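Ton_1535 (Thermococcus onnurineus, PDB 3ZPJ) is of unknown function but folds into an all-helical alpha-solenoid that contains an unusual left-handed helical turn. Local coordinates at residues A[91-96]-A[127-132]; A[55-60]-A[81-86]; A[135-140]-A[178-183]; A[62-67]-A[74-79]; A[113-118]-A[158-163]. All blocks are in the same frame, centred on the assembly; numbering follows the deposited sequence.

Contact 1 of 5, residues A[91-96]-A[127-132]; sequences EDAMDF and AGYPDN
Met94 and Tyr129 carry this contact, chiefly through a CH-pi interaction: the methyl CE of Met94 stands over one face of the Tyr129 ring, 3.8 Å from its centroid and 20° off the normal, displaced toward the CD2-CE2 side of the ring. The sulfur plays a lesser part, since Met94 SD lies obliquely, 4.8 Å from the centroid of the Tyr129 ring, in a Met-aromatic contact whose methyl does the covering. A bend at chi2 (-54°) carries the thioether out from helix 90-104.

Simple van der Waals contacts complete the group. Tyr129 OH ends 4.0 Å from Ala93 CB, while Met94 CE also meets Asn132 ND2 at 3.9 Å. On the opposite face of the tyrosine, the carbonyl oxygen Ala127 O lies near the rim of the ring.

The backbone turns sharply before the tyrosine. Gly128, with positive phi, ends helix 110-126 in a Schellman motif, and Tyr129 follows as the N-cap residue of helix 130-146. This turn of the alpha-solenoid meets helix 90-104, with Ala85 of helix 70-86 touching both Ala93 and Tyr129. A serine in place of Tyr129 would probably leave the Met94 methyl without the face it rests on and open a gap beside Ala93. Dispersion and CH-pi terms thus do the work here, joining a thioether to a ring at the turn between helices 110-126 and 130-146.

Contact 2 of 5, residues A[55-60]-A[81-86]; sequences SIMEDA and ASTLAI
Met57 reaches from helix 53-66 toward helix 70-86 and sets its terminal methyl against both Thr83 and Leu84. The methionine and threonine side chains pass alongside one another in opposite directions, the thioether running out as the threonine comes in. Met57 is bent at chi2 (-55°) and then nearly extended to the methyl, a shape that lets a single carbon, CE, make most of the contact across a backbone separation of 8.9 Å between Met57 CA and Leu84 CA.

On the threonine side, Met57 CE comes to 3.0 Å from Thr83 OG1. That is very short for a carbon and an oxygen, so the exact placing of the methyl is doubtful, although the neighbourhood of the two groups is clear. The sulfur stays farther back, with Met57 SD 3.9 Å from Thr83 OG1. The hydroxyl occupies the crowded position between backbone N and carbonyl carbon (chi1 79°), where it hydrogen-bonds to Ile80 O one turn earlier, giving the hydroxyl a partner within its own helix. Leu84 approaches from a neighbouring position on the same helix: although its CB does not point straight at the methionine, the branch CD2 ends 4.0 Å from Met57 CE, in ordinary apolar contact.

The contact is buried among helices of the solenoid. Helix 29-45 touches both segments, Val40 meeting Met57 and Thr37 meeting Thr83, while Leu84 also leans on Asp92 of helix 90-104, the next helix in the chain.

Contact 3 of 5, residues A[135-140]-A[178-183]; sequences EIFNIA and MDFYKM
Phe137 and Phe180 meet through their ring carbons, with Phe137 CE2 3.9 Å from Phe180 CE2. Phe137 comes in at the edge of the Phe180 ring, near its plane, and the two side chains cross at about a right angle. Beside this aromatic pair, the end of Met183 lies against the amide of Asn138, with Met183 CE 3.9 Å from Asn138 CG. Met183 leaves its backbone with CG opposite the backbone N (chi1 -154°), runs straight through chi2 and turns only at chi3, laying the thioether obliquely across the amide. Were Asn138 a glycine, the tip of Met183 would probably lose the group it rests on and become freer to turn.

The contact joins helices 130-146 and 174-190 of the alpha-solenoid, two helices separated in the chain by helix 151-170. That intervening helix underlies both halves: Leu164 and Leu165 touch Phe137, Ala168 touches Phe180, and Leu165 also reaches Met183. Farther out, Ala121 of helix 110-126 packs on Phe137. Helix 174-190 is itself kinked here, the backbone N atoms of Asp179 and Phe180 lacking bonds to the preceding turn, and Phe180 rests on Ala133 and Leu134.

Contact 4 of 5, residues A[62-67]-A[74-79]; sequences YIAKKL and AVAYSI
Tyr77 supplies the one aromatic ring of the contact, and Ala64 meets it obliquely: Ala64 CB lies 3.7 Å from Tyr77 CE1, along the CD1-CE1 side of the ring. With CG opposite the carbonyl carbon (chi1 -77°), the tyrosine swings its end back toward helix 53-66, where the phenol oxygen Tyr77 OH comes to 4.2 Å from Lys65 CA. Arg99 and Ala100 of helix 90-104 also touch this side chain, which thus lies between two helices.

Small residues set the spacing next to the ring. Ala64 CB and Ala76 CB point at each other and meet at 3.8 Å, bringing Ala64 CA and Ala76 CA to 5.6 Å. Leu67 adds a second contact to Ala76, with Leu67 CD1 3.7 Å from Ala76 CB, so Ala76 is gripped by two apolar groups.

The two segments form an antiparallel helical hairpin, the building unit of alpha-solenoids: the short axes lie 9.2 Å apart and their directions differ by 160°. Methyl-to-methyl packing of alanines is what lets the backbones come this near.

Several polar groups nearby have partners. Lys73 NZ, on helix 70-86, bonds the carbonyl oxygens of Ala64 and Lys65 near the end of helix 53-66. On the far side of its helix, Ser78 OG donates to Ala74 O at 2.9 Å, tilted 32° from the carbonyl plane of an oxygen that also accepts Ser78 N. Leu120 and His123 of helix 110-126 touch this serine.

Contact 5 of 5, residues A[113-118]-A[158-163]; sequences KGMVLS and ILRIGD
Ser118 faces Ile161, the two residues whose CA atoms are nearest across segments 113-118 and 158-163, 5.9 Å apart. Followed from its root, the serine first presents CB, which lies 4.0 Å from Ile161 CG1. The next atom is already the tip: Ser118 OG stands at the same distance from that methylene, yet it also turns back over its own helix. A chi1 of 43° puts the hydroxyl between backbone N and carbonyl carbon, and from there its one proton has two carbonyl oxygens within reach, Met115 O at 2.8 Å from Ser118 OG and Gly114 O slightly farther off.

Ile161 brings CG1 to the serine with its longer branch opposite the carbonyl carbon, and Ile187 of helix 174-190 also touches Ile161. The contact joins two helices of the alpha-solenoid that have helix 130-146 between them in the chain, and Phe137 of that helix touches Ser118.

A second pair lies at the more exposed margin. Met115 bends at chi2 and chi3 so that its sulfur settles on the aliphatic root of Arg160, Met115 SD being 4.0 Å from Arg160 CG and equally far from CB. The two chains cross at about a right angle, and the guanidinium group lies farther along.

Chemically, then, Arg160 acts here through its methylenes, whereas Ser118 meets Ile161 with both CB and OG. The buried hydroxyl has two possible acceptors in its own helix; with its proton turned that way, it can lie beside the isoleucine methylene, while Ser118 CB supplies the carbon contact.

Contacts 2 and 4 join the same pair of helices, 53-66 and 70-86, at two levels with centres 10 Å apart. Contact 1 packs against helix 70-86: Ala93 CB lies 3.7 Å from Ala85 CB, and Phe96 CD2 lies 3.6 Å from Tyr77 CD1 of contact 4. Contacts 3 and 5 form a second close pair, their centres also 10 Å apart, and alternate along the chain, with Ala140 CB 3.5 Å from Leu117 CB. Contacts 1 and 3 share helix 130-146 and touch where Pro130 meets Phe180, and Ala74 connects contact 4 to contact 5 through Val116. Contacts 2 and 3, by contrast, stand 26 Å apart between centres.

Contact 1 of 5, residues A[91-96]-A[127-132]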
# COMPACT_ATOMS: atom_id res chain seq x y z
N GLU A 91 -3.14 19.96 -12.99
CA GLU A 91 -2.22 21.01 -13.41
C GLU A 91 -1.89 21.92 -12.24
O GLU A 91 -0.75 22.34 -12.07
CB GLU A 91 -2.82 21.83 -14.55
CG GLU A 91 -1.90 22.93 -15.09
CD GLU A 91 -2.50 23.66 -16.30
OE1 GLU A 91 -2.63 23.03 -17.37
OE2 GLU A 91 -2.86 24.85 -16.17
N ASP A 92 -2.90 22.20 -11.43
CA ASP A 92 -2.71 23.07 -10.29
C ASP A 92 -1.91 22.37 -9.20
O ASP A 92 -1.08 22.99 -8.55
CB ASP A 92 -4.05 23.54 -9.76
CG ASP A 92 -4.85 24.27 -10.82
OD1 ASP A 92 -4.59 25.47 -11.05
OD2 ASP A 92 -5.74 23.64 -11.44
N ALA A 93 -2.17 21.08 -9.01
CA ALA A 93 -1.42 20.31 -8.02
C ALA A 93 0.07 20.31 -8.34
O ALA A 93 0.90 20.48 -7.44
CB ALA A 93 -1.95 18.87 -7.95
N MET A 94 0.41 20.12 -9.62
CA MET A 94 1.81 19.98 -10.00
C MET A 94 2.46 21.35 -9.94
O MET A 94 3.65 21.47 -9.68
CB MET A 94 1.98 19.33 -11.39
CG MET A 94 1.82 17.78 -11.42
SD MET A 94 2.86 16.80 -10.28
CE MET A 94 2.59 15.14 -10.86
N ASP A 95 1.66 22.38 -10.17
CA ASP A 95 2.14 23.74 -9.95
C ASP A 95 2.57 23.89 -8.49
O ASP A 95 3.68 24.33 -8.20
CB ASP A 95 1.06 24.76 -10.33
CG ASP A 95 1.47 26.21 -10.03
OD1 ASP A 95 2.64 26.48 -9.69
OD2 ASP A 95 0.60 27.09 -10.16
N PHE A 96 1.70 23.51 -7.56
CA PHE A 96 2.06 23.64 -6.15
C PHE A 96 3.17 22.71 -5.68
O PHE A 96 3.99 23.10 -4.86
CB PHE A 96 0.84 23.63 -5.24
CG PHE A 96 0.17 24.97 -5.16
CD1 PHE A 96 -0.63 25.41 -6.20
CD2 PHE A 96 0.42 25.82 -4.10
CE1 PHE A 96 -1.22 26.66 -6.16
CE2 PHE A 96 -0.17 27.07 -4.05
CZ PHE A 96 -0.99 27.49 -5.08
N ALA A 127 -1.29 12.14 -3.00
CA ALA A 127 -1.88 12.73 -4.21
C ALA A 127 -2.17 11.71 -5.30
O ALA A 127 -2.82 12.02 -6.30
CB ALA A 127 -0.95 13.80 -4.75
N GLY A 128 -1.66 10.49 -5.14
CA GLY A 128 -1.80 9.49 -6.17
C GLY A 128 -0.71 9.56 -7.23
O GLY A 128 -0.94 9.19 -8.37
N TYR A 129 0.48 10.01 -6.85
CA TYR A 129 1.60 10.11 -7.79
C TYR A 129 2.77 9.30 -7.26
O TYR A 129 3.79 9.86 -6.87
CB TYR A 129 2.03 11.57 -7.96
CG TYR A 129 0.93 12.52 -8.35
CD1 TYR A 129 -0.10 12.11 -9.17
CD2 TYR A 129 0.94 13.84 -7.91
CE1 TYR A 129 -1.10 12.98 -9.55
CE2 TYR A 129 -0.06 14.72 -8.28
CZ TYR A 129 -1.07 14.28 -9.10
OH TYR A 129 -2.08 15.15 -9.49
N PRO A 130 2.63 7.98 -7.23
CA PRO A 130 3.62 7.16 -6.54
C PRO A 130 5.02 7.24 -7.16
O PRO A 130 6.00 7.28 -6.43
CB PRO A 130 3.05 5.75 -6.66
CG PRO A 130 2.16 5.82 -7.85
CD PRO A 130 1.55 7.16 -7.81
N ASP A 131 5.10 7.27 -8.49
CA ASP A 131 6.40 7.33 -9.12
C ASP A 131 7.14 8.63 -8.79
O ASP A 131 8.34 8.59 -8.49
CB ASP A 131 6.29 7.11 -10.63
CG ASP A 131 5.73 5.75 -10.98
OD1 ASP A 131 6.50 4.76 -10.92
OD2 ASP A 131 4.53 5.65 -11.29
N ASN A 132 6.45 9.77 -8.82
CA ASN A 132 7.07 11.05 -8.43
C ASN A 132 7.50 11.01 -6.97
O ASN A 132 8.57 11.51 -6.61
CB ASN A 132 6.12 12.23 -8.63
CG ASN A 132 5.83 12.51 -10.08
OD1 ASN A 132 5.32 11.65 -10.79
ND2 ASN A 132 6.15 13.71 -10.53

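Contact 2 of 5, residues A[55-60]-A[81-86]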
# COMPACT_ATOMS: atom_id res chain seq x y z
N SER A 55 -13.20 29.50 -2.24
CA SER A 55 -12.88 30.52 -1.25
C SER A 55 -11.93 30.03 -0.16
O SER A 55 -11.06 30.77 0.31
CB SER A 55 -14.16 31.06 -0.62
OG SER A 55 -13.84 32.00 0.38
N ILE A 56 -12.10 28.78 0.25
CA ILE A 56 -11.25 28.20 1.27
C ILE A 56 -9.83 27.97 0.75
O ILE A 56 -8.85 28.26 1.44
CB ILE A 56 -11.80 26.85 1.76
CG1 ILE A 56 -13.22 27.01 2.29
CG2 ILE A 56 -10.90 26.29 2.83
CD1 ILE A 56 -13.84 25.69 2.71
N MET A 57 -9.72 27.41 -0.46
CA MET A 57 -8.41 27.18 -1.07
C MET A 57 -7.64 28.50 -1.24
O MET A 57 -6.44 28.56 -0.99
CB MET A 57 -8.55 26.45 -2.41
CG MET A 57 -8.92 24.97 -2.29
SD MET A 57 -7.82 23.98 -1.28
CE MET A 57 -8.14 22.40 -2.00
N GLU A 58 -8.35 29.55 -1.64
CA GLU A 58 -7.77 30.90 -1.67
C GLU A 58 -7.20 31.31 -0.31
O GLU A 58 -6.15 31.94 -0.24
CB GLU A 58 -8.80 31.94 -2.10
CG GLU A 58 -9.14 31.98 -3.58
CD GLU A 58 -10.20 33.04 -3.89
OE1 GLU A 58 -10.92 33.47 -2.95
OE2 GLU A 58 -10.33 33.45 -5.07
N ASP A 59 -7.90 30.98 0.77
CA ASP A 59 -7.44 31.36 2.11
C ASP A 59 -6.19 30.60 2.49
O ASP A 59 -5.24 31.16 3.05
CB ASP A 59 -8.52 31.12 3.14
CG ASP A 59 -9.67 32.06 3.00
OD1 ASP A 59 -9.51 33.10 2.32
OD2 ASP A 59 -10.73 31.76 3.58
N ALA A 60 -6.20 29.31 2.16
CA ALA A 60 -5.06 28.44 2.39
C ALA A 60 -3.89 28.90 1.55
O ALA A 60 -2.77 29.04 2.05
CB ALA A 60 -5.43 26.98 2.09
N ALA A 81 -1.07 21.14 -2.42
CA ALA A 81 -0.84 20.36 -3.65
C ALA A 81 -1.56 19.02 -3.66
O ALA A 81 -2.17 18.66 -4.65
CB ALA A 81 0.64 20.15 -3.87
N SER A 82 -1.47 18.27 -2.56
CA SER A 82 -2.11 16.96 -2.52
C SER A 82 -3.64 17.07 -2.47
O SER A 82 -4.32 16.24 -3.06
CB SER A 82 -1.55 16.05 -1.41
OG SER A 82 -1.77 16.57 -0.12
N THR A 83 -4.17 18.11 -1.82
CA THR A 83 -5.63 18.26 -1.78
C THR A 83 -6.21 18.63 -3.15
O THR A 83 -7.31 18.17 -3.51
CB THR A 83 -6.11 19.23 -0.67
OG1 THR A 83 -5.95 20.58 -1.09
CG2 THR A 83 -5.32 19.02 0.61
N LEU A 84 -5.48 19.43 -3.92
CA LEU A 84 -5.89 19.73 -5.30
C LEU A 84 -5.88 18.46 -6.11
O LEU A 84 -6.76 18.21 -6.92
CB LEU A 84 -4.95 20.74 -5.95
CG LEU A 84 -4.96 22.15 -5.40
CD1 LEU A 84 -3.87 22.96 -6.08
CD2 LEU A 84 -6.33 22.80 -5.58
N ALA A 85 -4.85 17.65 -5.89
CA ALA A 85 -4.68 16.40 -6.62
C ALA A 85 -5.79 15.41 -6.29
O ALA A 85 -6.31 14.73 -7.18
CB ALA A 85 -3.32 15.81 -6.35
N ILE A 86 -6.14 15.32 -5.01
CA ILE A 86 -7.34 14.60 -4.58
C ILE A 86 -8.52 15.01 -5.47
O ILE A 86 -9.14 14.17 -6.11
CB ILE A 86 -7.70 14.92 -3.10
CG1 ILE A 86 -6.57 14.55 -2.15
CG2 ILE A 86 -8.96 14.19 -2.69
CD1 ILE A 86 -6.26 13.10 -2.09

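Contact 3 of 5, residues A[135-140]-A[178-183]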
# COMPACT_ATOMS: atom_id res chain seq x y z
N GLU A 135 10.80 9.21 -6.44
CA GLU A 135 11.91 9.98 -6.95
C GLU A 135 12.33 11.00 -5.90
O GLU A 135 13.51 11.18 -5.62
CB GLU A 135 11.52 10.66 -8.26
CG GLU A 135 12.66 11.39 -8.96
CD GLU A 135 12.20 12.21 -10.17
OE1 GLU A 135 10.97 12.36 -10.37
OE2 GLU A 135 13.07 12.70 -10.92
N ILE A 136 11.35 11.63 -5.27
CA ILE A 136 11.61 12.66 -4.30
C ILE A 136 12.11 12.06 -2.98
O ILE A 136 13.03 12.61 -2.35
CB ILE A 136 10.37 13.52 -4.07
CG1 ILE A 136 9.99 14.23 -5.38
CG2 ILE A 136 10.58 14.52 -2.93
CD1 ILE A 136 11.14 14.99 -6.02
N PHE A 137 11.54 10.93 -2.58
CA PHE A 137 12.03 10.24 -1.40
C PHE A 137 13.51 9.93 -1.57
O PHE A 137 14.29 10.06 -0.63
CB PHE A 137 11.26 8.93 -1.14
CG PHE A 137 10.05 9.09 -0.24
CD1 PHE A 137 10.19 9.56 1.06
CD2 PHE A 137 8.79 8.71 -0.69
CE1 PHE A 137 9.08 9.68 1.90
CE2 PHE A 137 7.67 8.83 0.15
CZ PHE A 137 7.81 9.32 1.45
N ASN A 138 13.89 9.52 -2.78
CA ASN A 138 15.27 9.16 -3.05
C ASN A 138 16.20 10.35 -3.04
O ASN A 138 17.33 10.24 -2.56
CB ASN A 138 15.37 8.41 -4.38
CG ASN A 138 15.13 6.93 -4.22
OD1 ASN A 138 14.05 6.43 -4.51
ND2 ASN A 138 16.12 6.23 -3.72
N ILE A 139 15.74 11.47 -3.57
CA ILE A 139 16.48 12.72 -3.48
C ILE A 139 16.59 13.11 -2.00
O ILE A 139 17.67 13.52 -1.53
CB ILE A 139 15.80 13.88 -4.24
CG1 ILE A 139 15.47 13.47 -5.68
CG2 ILE A 139 16.68 15.12 -4.23
CD1 ILE A 139 16.57 12.77 -6.39
N ALA A 140 15.49 12.97 -1.26
CA ALA A 140 15.52 13.34 0.15
C ALA A 140 16.61 12.52 0.82
O ALA A 140 17.48 13.08 1.49
CB ALA A 140 14.18 13.10 0.83
N MET A 178 4.71 -1.55 -2.85
CA MET A 178 5.86 -2.42 -2.65
C MET A 178 7.21 -1.68 -2.61
O MET A 178 8.02 -1.91 -1.71
CB MET A 178 5.88 -3.57 -3.69
CG MET A 178 6.59 -4.83 -3.17
SD MET A 178 5.67 -5.69 -1.85
CE MET A 178 4.25 -6.17 -2.85
N ASP A 179 7.44 -0.77 -3.54
CA ASP A 179 8.72 -0.07 -3.59
C ASP A 179 9.00 0.81 -2.35
O ASP A 179 10.13 0.94 -1.91
CB ASP A 179 8.80 0.76 -4.86
CG ASP A 179 9.13 -0.08 -6.08
OD1 ASP A 179 9.72 -1.17 -5.89
OD2 ASP A 179 8.81 0.34 -7.21
N PHE A 180 7.94 1.38 -1.78
CA PHE A 180 8.03 2.21 -0.59
C PHE A 180 8.41 1.35 0.60
O PHE A 180 9.27 1.71 1.41
CB PHE A 180 6.69 2.92 -0.33
CG PHE A 180 6.31 3.88 -1.42
CD1 PHE A 180 5.70 3.42 -2.59
CD2 PHE A 180 6.60 5.23 -1.31
CE1 PHE A 180 5.37 4.30 -3.61
CE2 PHE A 180 6.27 6.11 -2.33
CZ PHE A 180 5.65 5.65 -3.48
N TYR A 181 7.76 0.20 0.71
CA TYR A 181 8.05 -0.73 1.78
C TYR A 181 9.48 -1.28 1.74
O TYR A 181 10.14 -1.42 2.77
CB TYR A 181 7.08 -1.90 1.73
CG TYR A 181 5.69 -1.63 2.23
CD1 TYR A 181 5.42 -0.65 3.18
CD2 TYR A 181 4.63 -2.41 1.76
CE1 TYR A 181 4.08 -0.44 3.63
CE2 TYR A 181 3.33 -2.21 2.20
CZ TYR A 181 3.05 -1.24 3.12
OH TYR A 181 1.74 -1.11 3.52
N LYS A 182 9.98 -1.58 0.55
CA LYS A 182 11.34 -2.10 0.43
C LYS A 182 12.36 -1.07 0.90
O LYS A 182 13.31 -1.42 1.60
CB LYS A 182 11.66 -2.50 -1.01
CG LYS A 182 10.64 -3.36 -1.68
CD LYS A 182 10.80 -4.83 -1.39
CE LYS A 182 10.07 -5.63 -2.46
NZ LYS A 182 10.47 -5.15 -3.81
N MET A 183 12.16 0.20 0.53
CA MET A 183 13.08 1.28 0.92
C MET A 183 13.04 1.49 2.44
O MET A 183 14.08 1.55 3.10
CB MET A 183 12.80 2.60 0.18
CG MET A 183 14.03 3.51 0.06
SD MET A 183 13.90 5.06 -0.86
CE MET A 183 12.78 4.57 -2.11

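Contact 4 of 5, residues A[62-67]-A[74-79]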
# COMPACT_ATOMS: atom_id res chain seq x y z
N TYR A 62 -3.37 31.83 0.46
CA TYR A 62 -2.93 33.13 0.97
C TYR A 62 -2.01 32.95 2.18
O TYR A 62 -0.99 33.62 2.30
CB TYR A 62 -4.14 33.98 1.35
CG TYR A 62 -3.82 35.25 2.11
CD1 TYR A 62 -3.05 36.25 1.53
CD2 TYR A 62 -4.34 35.48 3.37
CE1 TYR A 62 -2.78 37.43 2.21
CE2 TYR A 62 -4.09 36.65 4.06
CZ TYR A 62 -3.30 37.63 3.47
OH TYR A 62 -3.03 38.79 4.15
N ILE A 63 -2.38 32.03 3.06
CA ILE A 63 -1.56 31.75 4.23
C ILE A 63 -0.17 31.23 3.83
O ILE A 63 0.84 31.66 4.38
CB ILE A 63 -2.29 30.78 5.18
CG1 ILE A 63 -3.53 31.47 5.75
CG2 ILE A 63 -1.36 30.32 6.29
CD1 ILE A 63 -4.39 30.61 6.62
N ALA A 64 -0.13 30.35 2.84
CA ALA A 64 1.13 29.80 2.35
C ALA A 64 2.00 30.88 1.71
O ALA A 64 3.23 30.87 1.83
CB ALA A 64 0.88 28.68 1.37
N LYS A 65 1.35 31.83 1.03
CA LYS A 65 2.07 32.89 0.36
C LYS A 65 2.77 33.81 1.37
O LYS A 65 3.86 34.31 1.12
CB LYS A 65 1.12 33.66 -0.58
CG LYS A 65 1.52 35.12 -0.86
CD LYS A 65 2.23 35.31 -2.19
CE LYS A 65 1.27 35.67 -3.33
NZ LYS A 65 0.71 34.43 -3.96
N LYS A 66 2.17 34.00 2.54
CA LYS A 66 2.75 34.92 3.52
C LYS A 66 3.88 34.31 4.36
O LYS A 66 4.56 35.02 5.09
CB LYS A 66 1.68 35.50 4.44
CG LYS A 66 0.75 36.49 3.76
CD LYS A 66 -0.08 37.25 4.79
CE LYS A 66 0.66 38.48 5.33
NZ LYS A 66 0.94 39.51 4.28
N LEU A 67 4.10 33.01 4.23
CA LEU A 67 4.92 32.27 5.18
C LEU A 67 6.38 32.72 5.43
O LEU A 67 6.82 32.75 6.59
CB LEU A 67 4.88 30.78 4.87
CG LEU A 67 3.77 30.03 5.61
CD1 LEU A 67 3.84 28.54 5.33
CD2 LEU A 67 3.89 30.29 7.10
N ALA A 74 7.18 25.20 2.08
CA ALA A 74 7.28 23.98 1.31
C ALA A 74 6.23 23.00 1.78
O ALA A 74 5.55 22.38 0.96
CB ALA A 74 8.67 23.39 1.44
N VAL A 75 6.07 22.86 3.10
CA VAL A 75 5.08 21.93 3.62
C VAL A 75 3.69 22.44 3.29
O VAL A 75 2.83 21.68 2.85
CB VAL A 75 5.23 21.70 5.14
CG1 VAL A 75 4.18 20.71 5.62
CG2 VAL A 75 6.62 21.16 5.46
N ALA A 76 3.47 23.74 3.47
CA ALA A 76 2.15 24.31 3.19
C ALA A 76 1.74 24.10 1.73
O ALA A 76 0.63 23.64 1.44
CB ALA A 76 2.13 25.78 3.55
N TYR A 77 2.65 24.42 0.82
CA TYR A 77 2.44 24.19 -0.61
C TYR A 77 2.17 22.71 -0.90
O TYR A 77 1.37 22.38 -1.79
CB TYR A 77 3.67 24.65 -1.40
CG TYR A 77 3.79 26.14 -1.59
CD1 TYR A 77 2.67 26.96 -1.59
CD2 TYR A 77 5.03 26.73 -1.81
CE1 TYR A 77 2.78 28.33 -1.79
CE2 TYR A 77 5.16 28.10 -2.01
CZ TYR A 77 4.03 28.89 -2.00
OH TYR A 77 4.17 30.25 -2.20
N SER A 78 2.82 21.81 -0.16
CA SER A 78 2.61 20.37 -0.33
C SER A 78 1.22 19.97 0.08
O SER A 78 0.55 19.20 -0.61
CB SER A 78 3.61 19.56 0.48
OG SER A 78 4.91 19.73 -0.02
N ILE A 79 0.79 20.48 1.23
CA ILE A 79 -0.56 20.25 1.73
C ILE A 79 -1.61 20.71 0.72
O ILE A 79 -2.53 19.97 0.36
CB ILE A 79 -0.75 20.92 3.08
CG1 ILE A 79 0.30 20.38 4.06
CG2 ILE A 79 -2.18 20.71 3.62
CD1 ILE A 79 0.18 20.89 5.48

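Contact 5 of 5, residues A[113-118]-A[158-163]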
# COMPACT_ATOMS: atom_id res chain seq x y z
N LYS A 113 16.65 20.14 4.71
CA LYS A 113 16.18 19.91 3.35
C LYS A 113 15.61 18.51 3.16
O LYS A 113 14.51 18.35 2.62
CB LYS A 113 17.29 20.12 2.35
CG LYS A 113 16.84 20.14 0.90
CD LYS A 113 17.92 20.83 0.06
CE LYS A 113 17.69 20.63 -1.43
NZ LYS A 113 18.59 21.52 -2.23
N GLY A 114 16.35 17.51 3.63
CA GLY A 114 15.97 16.12 3.46
C GLY A 114 14.62 15.84 4.09
O GLY A 114 13.79 15.13 3.53
N MET A 115 14.41 16.42 5.27
CA MET A 115 13.19 16.21 6.04
C MET A 115 11.99 16.77 5.31
O MET A 115 10.94 16.12 5.18
CB MET A 115 13.32 16.90 7.40
CG MET A 115 14.38 16.29 8.30
SD MET A 115 13.83 14.73 9.00
CE MET A 115 14.23 15.08 10.70
N VAL A 116 12.14 18.01 4.84
CA VAL A 116 11.10 18.67 4.08
C VAL A 116 10.82 17.89 2.80
O VAL A 116 9.66 17.67 2.47
CB VAL A 116 11.51 20.12 3.74
CG1 VAL A 116 10.62 20.69 2.66
CG2 VAL A 116 11.48 20.98 5.00
N LEU A 117 11.86 17.42 2.11
CA LEU A 117 11.61 16.66 0.88
C LEU A 117 10.76 15.40 1.09
O LEU A 117 9.90 15.07 0.26
CB LEU A 117 12.90 16.30 0.16
CG LEU A 117 13.61 17.53 -0.36
CD1 LEU A 117 14.93 17.13 -0.98
CD2 LEU A 117 12.72 18.21 -1.36
N SER A 118 10.99 14.71 2.19
CA SER A 118 10.29 13.44 2.40
C SER A 118 8.83 13.67 2.74
O SER A 118 7.99 12.80 2.50
CB SER A 118 10.99 12.59 3.48
OG SER A 118 11.38 13.39 4.58
N ILE A 158 17.25 10.06 8.51
CA ILE A 158 16.98 8.92 7.66
C ILE A 158 15.86 8.01 8.21
O ILE A 158 15.05 7.50 7.44
CB ILE A 158 18.27 8.15 7.37
CG1 ILE A 158 19.26 9.12 6.73
CG2 ILE A 158 18.02 7.00 6.42
CD1 ILE A 158 20.57 8.53 6.31
N LEU A 159 15.78 7.83 9.53
CA LEU A 159 14.71 7.01 10.12
C LEU A 159 13.37 7.68 9.89
O LEU A 159 12.34 7.01 9.70
CB LEU A 159 14.95 6.77 11.62
CG LEU A 159 16.10 5.83 11.95
CD1 LEU A 159 16.41 5.78 13.42
CD2 LEU A 159 15.78 4.43 11.42
N ARG A 160 13.36 9.01 9.87
CA ARG A 160 12.12 9.72 9.60
C ARG A 160 11.65 9.50 8.13
O ARG A 160 10.47 9.44 7.85
CB ARG A 160 12.25 11.19 9.95
CG ARG A 160 11.01 12.01 9.64
CD ARG A 160 9.90 11.72 10.62
NE ARG A 160 8.76 12.61 10.40
CZ ARG A 160 7.52 12.38 10.83
NH1 ARG A 160 7.26 11.28 11.51
NH2 ARG A 160 6.56 13.25 10.58
N ILE A 161 12.59 9.37 7.21
CA ILE A 161 12.25 9.04 5.83
C ILE A 161 11.63 7.64 5.82
O ILE A 161 10.61 7.43 5.18
CB ILE A 161 13.49 9.04 4.96
CG1 ILE A 161 14.08 10.46 4.97
CG2 ILE A 161 13.16 8.61 3.54
CD1 ILE A 161 15.18 10.62 3.93
N GLY A 162 12.25 6.71 6.54
CA GLY A 162 11.69 5.39 6.76
C GLY A 162 10.24 5.43 7.19
O GLY A 162 9.40 4.79 6.55
N ASP A 163 9.94 6.19 8.25
CA ASP A 163 8.58 6.27 8.75
C ASP A 163 7.65 6.77 7.66
O ASP A 163 6.56 6.23 7.48
CB ASP A 163 8.46 7.20 9.96
CG ASP A 163 9.14 6.66 11.21
OD1 ASP A 163 9.44 5.46 11.25
OD2 ASP A 163 9.35 7.43 12.16